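Local coordinates for PaxB (Photorhabdus luminescens, PDB 6EK4), which is probably one component of a two-component alpha-helical pore-forming toxin of the YaxAB type, acting on membranes together with a partner protein, at residues F312-Q315 and L316-I320. Numbering follows the deposited sequence.
Sequences FAKQ and LQNTI
Thr-319 turns its hydroxyl back along the helix to the carbonyl of Gln-315, one turn earlier, and OG1 donates to Gln-315 O at 2.9 Å. The first torsion sets this up: with chi1 at -50°, OG1 sits beside its own backbone N, facing the preceding turn, while CG2 takes the place anti to that N. The donor lies 16° out of the carbonyl plane. Leu-316 uses carbon instead: its CG rests 3.4 Å from Phe-312 O, the same oxygen that accepts Leu-316 N at 3.3 Å. All of this belongs to the last turns of the long helix 247-321, in a largely helical, elongated chain whose helices pack lengthwise. Leu-316 is buried between helices 101-141 and 326-348, against Val-122 on one and Leu-329 and Ile-332 on the other. Gln-315 runs out extended, its CG anti to the backbone N (chi1 -165°), and its OE1 is hydrogen-bonded to the hydroxyl of Tyr-14, whose ring also meets that of Phe-312. On the exposed flank the side chains of Lys-314 and Asn-318 cross at a slant, beside the backbone bond from Asn-318 N to Lys-314 O (3.1 Å). Gln-317 N bonds to Ala-313 O at 2.9 Å, and Gln-317 CB lies 3.4 Å from that oxygen; its amide NE2 is hydrogen-bonded to Asp-321 OD1.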
loop_
_atom_site.group_PDB
_atom_site.type_symbol
_atom_site.label_atom_id
_atom_site.label_comp_id
_atom_site.label_asym_id
_atom_site.label_seq_id
_atom_site.Cartn_x
_atom_site.Cartn_y
_atom_site.Cartn_z
ATOM N N PHE A 312 -28.120 -13.366 -14.612
ATOM C CA PHE A 312 -28.728 -12.986 -15.892
ATOM C C PHE A 312 -29.011 -14.200 -16.775
ATOM O O PHE A 312 -30.062 -14.279 -17.411
ATOM C CB PHE A 312 -27.806 -12.020 -16.652
ATOM C CG PHE A 312 -27.935 -10.574 -16.238
ATOM C CD1 PHE A 312 -28.295 -10.214 -14.941
ATOM C CD2 PHE A 312 -27.660 -9.565 -17.153
ATOM C CE1 PHE A 312 -28.396 -8.881 -14.581
ATOM C CE2 PHE A 312 -27.758 -8.233 -16.795
ATOM C CZ PHE A 312 -28.128 -7.890 -15.507
ATOM N N ALA A 313 -28.067 -15.139 -16.811
ATOM C CA ALA A 313 -28.189 -16.338 -17.641
ATOM C C ALA A 313 -29.315 -17.253 -17.161
ATOM O O ALA A 313 -30.175 -17.650 -17.947
ATOM C CB ALA A 313 -26.871 -17.098 -17.665
ATOM N N LYS A 314 -29.305 -17.575 -15.872
ATOM C CA LYS A 314 -30.305 -18.470 -15.286
ATOM C C LYS A 314 -31.704 -17.845 -15.251
ATOM O O LYS A 314 -32.704 -18.561 -15.248
ATOM C CB LYS A 314 -29.872 -18.895 -13.878
ATOM C CG LYS A 314 -30.743 -19.970 -13.244
ATOM C CD LYS A 314 -29.933 -20.864 -12.314
ATOM C CE LYS A 314 -30.815 -21.607 -11.321
ATOM N NZ LYS A 314 -31.140 -20.772 -10.130
ATOM N N GLN A 315 -31.767 -16.515 -15.230
ATOM C CA GLN A 315 -33.041 -15.795 -15.268
ATOM C C GLN A 315 -33.722 -15.970 -16.626
ATOM O O GLN A 315 -34.932 -16.197 -16.700
ATOM C CB GLN A 315 -32.819 -14.309 -14.976
ATOM C CG GLN A 315 -34.083 -13.534 -14.649
ATOM C CD GLN A 315 -33.792 -12.118 -14.182
ATOM O OE1 GLN A 315 -32.782 -11.522 -14.559
ATOM N NE2 GLN A 315 -34.681 -11.571 -13.358
ATOM N N LEU A 316 -32.935 -15.866 -17.696
ATOM C CA LEU A 316 -33.431 -16.092 -19.054
ATOM C C LEU A 316 -33.652 -17.580 -19.330
ATOM O O LEU A 316 -34.496 -17.941 -20.151
ATOM C CB LEU A 316 -32.455 -15.517 -20.086
ATOM C CG LEU A 316 -32.212 -14.006 -20.020
ATOM C CD1 LEU A 316 -31.061 -13.609 -20.930
ATOM C CD2 LEU A 316 -33.468 -13.231 -20.387
ATOM N N GLN A 317 -32.888 -18.433 -18.650
ATOM C CA GLN A 317 -33.034 -19.885 -18.783
ATOM C C GLN A 317 -34.400 -20.342 -18.277
ATOM O O GLN A 317 -35.086 -21.115 -18.944
ATOM C CB GLN A 317 -31.923 -20.609 -18.013
ATOM C CG GLN A 317 -31.870 -22.117 -18.230
ATOM C CD GLN A 317 -31.522 -22.500 -19.657
ATOM O OE1 GLN A 317 -30.666 -21.883 -20.288
ATOM N NE2 GLN A 317 -32.185 -23.530 -20.171
ATOM N N ASN A 318 -34.789 -19.850 -17.102
ATOM C CA ASN A 318 -36.071 -20.210 -16.492
ATOM C C ASN A 318 -37.280 -19.683 -17.267
ATOM O O ASN A 318 -38.388 -20.206 -17.124
ATOM C CB ASN A 318 -36.129 -19.719 -15.040
ATOM C CG ASN A 318 -35.101 -20.397 -14.148
ATOM O OD1 ASN A 318 -34.622 -21.490 -14.450
ATOM N ND2 ASN A 318 -34.756 -19.746 -13.041
ATOM N N THR A 319 -37.066 -18.650 -18.079
ATOM C CA THR A 319 -38.114 -18.109 -18.942
ATOM C C THR A 319 -38.427 -19.053 -20.107
ATOM O O THR A 319 -39.575 -19.136 -20.549
ATOM C CB THR A 319 -37.721 -16.727 -19.504
ATOM O OG1 THR A 319 -37.292 -15.877 -18.433
ATOM C CG2 THR A 319 -38.894 -16.072 -20.225
ATOM N N ILE A 320 -37.408 -19.763 -20.594
ATOM C CA ILE A 320 -37.563 -20.661 -21.744
ATOM C C ILE A 320 -37.498 -22.155 -21.389
ATOM O O ILE A 320 -37.483 -22.999 -22.287
ATOM C CB ILE A 320 -36.532 -20.343 -22.855
ATOM C CG1 ILE A 320 -35.103 -20.682 -22.412
ATOM C CG2 ILE A 320 -36.632 -18.879 -23.261
ATOM C CD1 ILE A 320 -34.104 -20.693 -23.550
#